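Local coordinates for protein immunomodulatory active chitinase (Trichuris suis, PDB 6G9C) that probably hydrolyses chitin as a secreted family 18 glycosidase with a TIM-barrel fold, and has immunomodulatory activity in inflammatory lung disease, at residues L272-A284 against Q294-V308. Numbering follows the deposited sequence. Where two conformers were deposited one is given.
Sequences LPTYGRGWTLSDA and QGSSTATEYLREAGV. With EDO (1,2-ethanediol), chain D.
Backbone bonds from both ends of the loop 294-308 tie it to the strand of Gly278 and Thr280. Near the loop's start, Thr280 N gives its hydrogen to Gly295 O over 2.8 Å, and Gln294 N returns one to Thr280 O at 2.9 Å. Further along, Gly278 uses both its polar backbone atoms, its N bonding Gly307 O at 2.9 Å and its O accepting Ser297 N at 3.1 Å.

One side chain adds to these bonds. With OG1 turned beside its own backbone N (chi1 -61°), Thr280 donates to Ser296 O at 2.7 Å and is also hydrogen-bonded to Gln340 NE2, while its CG2 lies against CG of Gln294.

Close packing accompanies the bonds. Ser297 OG comes within 3.3 Å of Gly278 CA, where the glycine has no side chain, and Gly307 has the positive phi (97°) of the third position in the type II turn Glu305-Val308. At the end of the turn, Val308 CA makes a CH...O contact with Gly276 O at 3.3 Å.

Solvent bridges the two segments at the guanidinium edge. One water accepts from Arg277 NH1 and donates to Gly307 O, which thereby serves two donors; a second, weakly held by NH2, reaches Glu305 OE2. The extended arginine is anchored by a salt bridge from NE to Asp221, which also accepts from Tyr275 OH.

Strand 268-281 runs out of the family 18 TIM barrel into the small alpha/beta insertion domain found in chitinases of this subfamily, where it also pairs with strand 340-343. The loop is thus fastened to this extension mainly through main-chain polarity, and Glu305, not in direct contact with Arg277, may add a weak long-range attraction.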
loop_
_atom_site.group_PDB
_atom_site.type_symbol
_atom_site.label_atom_id
_atom_site.label_comp_id
_atom_site.label_asym_id
_atom_site.label_seq_id
_atom_site.Cartn_x
_atom_site.Cartn_y
_atom_site.Cartn_z
ATOM N N LEU A 272 5.042 -7.702 -26.293
ATOM C CA LEU A 272 3.988 -7.273 -27.223
ATOM C C LEU A 272 4.045 -5.756 -27.348
ATOM O O LEU A 272 3.834 -5.046 -26.342
ATOM C CB LEU A 272 2.594 -7.705 -26.749
ATOM C CG LEU A 272 2.388 -9.175 -26.385
ATOM C CD1 LEU A 272 1.005 -9.352 -25.793
ATOM C CD2 LEU A 272 2.567 -10.069 -27.594
ATOM N N PRO A 273 4.330 -5.211 -28.529
ATOM C CA PRO A 273 4.366 -3.750 -28.677
ATOM C C PRO A 273 2.970 -3.191 -28.892
ATOM O O PRO A 273 2.180 -3.751 -29.650
ATOM C CB PRO A 273 5.219 -3.550 -29.934
ATOM C CG PRO A 273 4.985 -4.796 -30.738
ATOM C CD PRO A 273 4.746 -5.911 -29.760
ATOM N N THR A 274 2.673 -2.057 -28.247
ATOM C CA THR A 274 1.436 -1.326 -28.551
ATOM C C THR A 274 1.713 -0.070 -29.363
ATOM O O THR A 274 0.806 0.761 -29.542
ATOM C CB THR A 274 0.672 -0.964 -27.275
ATOM O OG1 THR A 274 1.542 -0.266 -26.374
ATOM C CG2 THR A 274 0.113 -2.215 -26.602
ATOM N N TYR A 275 2.948 0.090 -29.841
ATOM C CA TYR A 275 3.366 1.123 -30.775
ATOM C C TYR A 275 3.697 0.474 -32.109
ATOM O O TYR A 275 3.793 -0.756 -32.231
ATOM C CB TYR A 275 4.590 1.896 -30.263
ATOM C CG TYR A 275 5.795 0.979 -30.208
ATOM C CD1 TYR A 275 5.952 0.093 -29.152
ATOM C CD2 TYR A 275 6.707 0.929 -31.253
ATOM C CE1 TYR A 275 7.030 -0.800 -29.106
ATOM C CE2 TYR A 275 7.783 0.040 -31.222
ATOM C CZ TYR A 275 7.924 -0.822 -30.148
ATOM O OH TYR A 275 8.961 -1.705 -30.118
ATOM N N GLY A 276 3.872 1.334 -33.118
ATOM C CA GLY A 276 4.365 0.907 -34.408
ATOM C C GLY A 276 5.556 1.757 -34.825
ATOM O O GLY A 276 5.910 2.738 -34.162
ATOM N N ARG A 277 6.166 1.361 -35.943
ATOM C CA ARG A 277 7.308 2.074 -36.507
ATOM C C ARG A 277 7.008 2.428 -37.948
ATOM O O ARG A 277 6.290 1.700 -38.643
ATOM C CB ARG A 277 8.597 1.256 -36.445
ATOM C CG ARG A 277 9.034 0.961 -35.025
ATOM C CD ARG A 277 10.480 0.491 -34.918
ATOM N NE ARG A 277 10.851 0.484 -33.504
ATOM C CZ ARG A 277 11.283 1.547 -32.837
ATOM N NH1 ARG A 277 11.470 2.701 -33.467
ATOM N NH2 ARG A 277 11.553 1.443 -31.541
ATOM N N GLY A 278 7.569 3.542 -38.396
ATOM C CA GLY A 278 7.115 4.162 -39.624
ATOM C C GLY A 278 8.240 4.690 -40.486
ATOM O O GLY A 278 9.325 5.028 -40.006
ATOM N N TRP A 279 7.936 4.791 -41.776
ATOM C CA TRP A 279 8.811 5.324 -42.809
ATOM C C TRP A 279 8.066 6.362 -43.644
ATOM O O TRP A 279 6.832 6.379 -43.702
ATOM C CB TRP A 279 9.286 4.227 -43.761
ATOM C CG TRP A 279 10.216 3.187 -43.183
ATOM C CD1 TRP A 279 11.575 3.116 -43.343
ATOM C CD2 TRP A 279 9.841 2.036 -42.413
ATOM N NE1 TRP A 279 12.070 2.002 -42.700
ATOM C CE2 TRP A 279 11.024 1.321 -42.128
ATOM C CE3 TRP A 279 8.621 1.542 -41.938
ATOM C CZ2 TRP A 279 11.021 0.146 -41.384
ATOM C CZ3 TRP A 279 8.622 0.373 -41.200
ATOM C CH2 TRP A 279 9.822 -0.306 -40.924
ATOM N N THR A 280 8.836 7.206 -44.337
ATOM C CA THR A 280 8.329 7.976 -45.469
ATOM C C THR A 280 8.763 7.246 -46.734
ATOM O O THR A 280 9.961 7.021 -46.943
ATOM C CB THR A 280 8.857 9.412 -45.456
ATOM O OG1 THR A 280 8.421 10.069 -44.259
ATOM C CG2 THR A 280 8.372 10.181 -46.672
ATOM N N LEU A 281 7.794 6.843 -47.546
ATOM C CA LEU A 281 8.087 6.060 -48.737
ATOM C C LEU A 281 8.819 6.902 -49.774
ATOM O O LEU A 281 8.549 8.098 -49.930
ATOM C CB LEU A 281 6.791 5.522 -49.343
ATOM C CG LEU A 281 5.982 4.570 -48.461
ATOM C CD1 LEU A 281 4.606 4.364 -49.055
ATOM C CD2 LEU A 281 6.716 3.245 -48.335
ATOM N N SER A 282 9.746 6.265 -50.495
ATOM C CA SER A 282 10.354 6.923 -51.646
ATOM C C SER A 282 9.347 7.115 -52.765
ATOM O O SER A 282 9.437 8.089 -53.519
ATOM C CB SER A 282 11.534 6.106 -52.166
ATOM O OG SER A 282 12.473 5.881 -51.141
ATOM N N ASP A 283 8.397 6.195 -52.889
ATOM C CA ASP A 283 7.447 6.164 -53.995
ATOM C C ASP A 283 6.082 5.823 -53.417
ATOM O O ASP A 283 5.868 4.698 -52.953
ATOM C CB ASP A 283 7.875 5.137 -55.046
ATOM C CG ASP A 283 7.039 5.196 -56.304
ATOM O OD1 ASP A 283 5.826 5.495 -56.218
ATOM O OD2 ASP A 283 7.592 4.924 -57.389
ATOM N N ALA A 284 5.154 6.782 -53.465
ATOM C CA ALA A 284 3.839 6.579 -52.866
ATOM C C ALA A 284 3.045 5.474 -53.550
ATOM O O ALA A 284 2.076 4.974 -52.968
ATOM C CB ALA A 284 3.045 7.884 -52.897
ATOM N N GLN A 294 12.662 6.718 -47.960
ATOM C CA GLN A 294 13.620 7.812 -47.990
ATOM C C GLN A 294 13.942 8.350 -46.604
ATOM O O GLN A 294 14.816 9.207 -46.473
ATOM C CB GLN A 294 13.102 8.946 -48.878
ATOM C CG GLN A 294 11.830 9.613 -48.391
ATOM C CD GLN A 294 11.446 10.801 -49.257
ATOM O OE1 GLN A 294 10.820 10.645 -50.306
ATOM N NE2 GLN A 294 11.837 11.996 -48.826
ATOM N N GLY A 295 13.256 7.871 -45.574
ATOM C CA GLY A 295 13.534 8.293 -44.219
ATOM C C GLY A 295 12.436 7.819 -43.286
ATOM O O GLY A 295 11.579 7.019 -43.663
ATOM N N SER A 296 12.483 8.332 -42.062
ATOM C CA SER A 296 11.495 7.974 -41.057
ATOM C C SER A 296 10.145 8.608 -41.380
ATOM O O SER A 296 10.052 9.572 -42.143
ATOM C CB SER A 296 11.956 8.449 -39.690
ATOM O OG SER A 296 12.194 9.842 -39.755
ATOM N N SER A 297 9.088 8.060 -40.774
ATOM C CA SER A 297 7.783 8.698 -40.854
ATOM C C SER A 297 7.792 10.019 -40.096
ATOM O O SER A 297 8.510 10.183 -39.107
ATOM C CB SER A 297 6.704 7.794 -40.264
ATOM O OG SER A 297 7.089 7.399 -38.960
ATOM N N THR A 298 6.968 10.958 -40.565
ATOM C CA THR A 298 6.809 12.241 -39.895
ATOM C C THR A 298 6.346 12.037 -38.456
ATOM O O THR A 298 5.523 11.162 -38.175
ATOM C CB THR A 298 5.786 13.095 -40.649
ATOM O OG1 THR A 298 6.127 13.144 -42.040
ATOM C CG2 THR A 298 5.757 14.510 -40.097
ATOM N N ALA A 299 6.872 12.855 -37.541
ATOM C CA ALA A 299 6.470 12.760 -36.141
ATOM C C ALA A 299 4.958 12.911 -36.011
ATOM O O ALA A 299 4.331 13.689 -36.737
ATOM C CB ALA A 299 7.183 13.830 -35.308
ATOM N N THR A 300 4.365 12.157 -35.088
ATOM C CA THR A 300 2.915 12.159 -34.926
ATOM C C THR A 300 2.488 13.140 -33.831
ATOM O O THR A 300 3.308 13.668 -33.077
ATOM C CB THR A 300 2.398 10.743 -34.632
ATOM O OG1 THR A 300 3.101 10.183 -33.520
ATOM C CG2 THR A 300 2.618 9.839 -35.838
ATOM N N GLU A 301 1.169 13.359 -33.745
ATOM C CA GLU A 301 0.624 14.440 -32.922
ATOM C C GLU A 301 0.989 14.292 -31.446
ATOM O O GLU A 301 1.330 15.281 -30.785
ATOM C CB GLU A 301 -0.899 14.503 -33.086
ATOM C CG GLU A 301 -1.566 15.630 -32.284
ATOM C CD GLU A 301 -3.081 15.724 -32.504
ATOM O OE1 GLU A 301 -3.598 15.088 -33.454
ATOM O OE2 GLU A 301 -3.750 16.450 -31.731
ATOM N N TYR A 302 0.914 13.076 -30.903
ATOM C CA TYR A 302 1.121 12.874 -29.472
ATOM C C TYR A 302 2.519 12.369 -29.127
ATOM O O TYR A 302 3.134 12.878 -28.190
ATOM C CB TYR A 302 0.059 11.911 -28.919
ATOM C CG TYR A 302 -1.364 12.439 -29.063
ATOM C CD1 TYR A 302 -2.104 12.192 -30.215
ATOM C CD2 TYR A 302 -1.963 13.184 -28.049
ATOM C CE1 TYR A 302 -3.400 12.674 -30.354
ATOM C CE2 TYR A 302 -3.273 13.677 -28.180
ATOM C CZ TYR A 302 -3.980 13.413 -29.332
ATOM O OH TYR A 302 -5.276 13.893 -29.481
ATOM N N LEU A 303 3.057 11.394 -29.867
ATOM C CA LEU A 303 4.380 10.878 -29.522
ATOM C C LEU A 303 5.492 11.834 -29.935
ATOM O O LEU A 303 6.534 11.873 -29.274
ATOM C CB LEU A 303 4.616 9.504 -30.154
ATOM C CG LEU A 303 3.704 8.340 -29.754
ATOM C CD1 LEU A 303 4.434 7.020 -29.837
ATOM C CD2 LEU A 303 3.105 8.530 -28.377
ATOM N N ARG A 304 5.297 12.599 -31.012
ATOM C CA ARG A 304 6.250 13.622 -31.451
ATOM C C ARG A 304 7.661 13.054 -31.586
ATOM O O ARG A 304 8.643 13.634 -31.118
ATOM C CB ARG A 304 6.250 14.821 -30.502
ATOM C CG ARG A 304 4.912 15.521 -30.352
ATOM C CD ARG A 304 4.841 16.146 -28.973
ATOM N NE ARG A 304 3.746 17.096 -28.819
ATOM C CZ ARG A 304 3.479 17.742 -27.688
ATOM N NH1 ARG A 304 4.232 17.537 -26.612
ATOM N NH2 ARG A 304 2.464 18.597 -27.632
ATOM N N GLU A 305 7.762 11.899 -32.233
ATOM C CA GLU A 305 9.055 11.271 -32.474
ATOM C C GLU A 305 9.015 10.620 -33.849
ATOM O O GLU A 305 8.327 9.615 -34.038
ATOM C CB GLU A 305 9.378 10.248 -31.393
ATOM C CG GLU A 305 10.734 9.590 -31.565
ATOM C CD GLU A 305 10.961 8.473 -30.574
ATOM O OE1 GLU A 305 10.200 8.393 -29.584
ATOM O OE2 GLU A 305 11.895 7.673 -30.788
ATOM N N ALA A 306 9.734 11.196 -34.805
ATOM C CA ALA A 306 9.730 10.645 -36.152
ATOM C C ALA A 306 10.140 9.175 -36.125
ATOM O O ALA A 306 11.053 8.777 -35.394
ATOM C CB ALA A 306 10.654 11.456 -37.061
ATOM N N GLY A 307 9.410 8.357 -36.879
ATOM C CA GLY A 307 9.659 6.940 -36.975
ATOM C C GLY A 307 8.812 6.060 -36.075
ATOM O O GLY A 307 8.918 4.833 -36.181
ATOM N N VAL A 308 7.995 6.627 -35.179
ATOM C CA VAL A 308 7.174 5.833 -34.272
ATOM C C VAL A 308 5.755 6.394 -34.251
ATOM O O VAL A 308 5.515 7.562 -34.568
ATOM C CB VAL A 308 7.770 5.774 -32.841
ATOM C CG1 VAL A 308 7.927 7.157 -32.261
ATOM C CG2 VAL A 308 6.925 4.910 -31.925
HETATM C C1 EDO D . 11.036 -0.420 -26.231
HETATM O O1 EDO D . 12.376 -0.854 -26.026
HETATM C C2 EDO D . 10.718 -0.365 -27.723
HETATM O O2 EDO D . 11.715 0.393 -28.413
HETATM O O HOH W 1 11.409 3.560 -36.381
HETATM O O HOH W 2 12.274 4.485 -30.318
#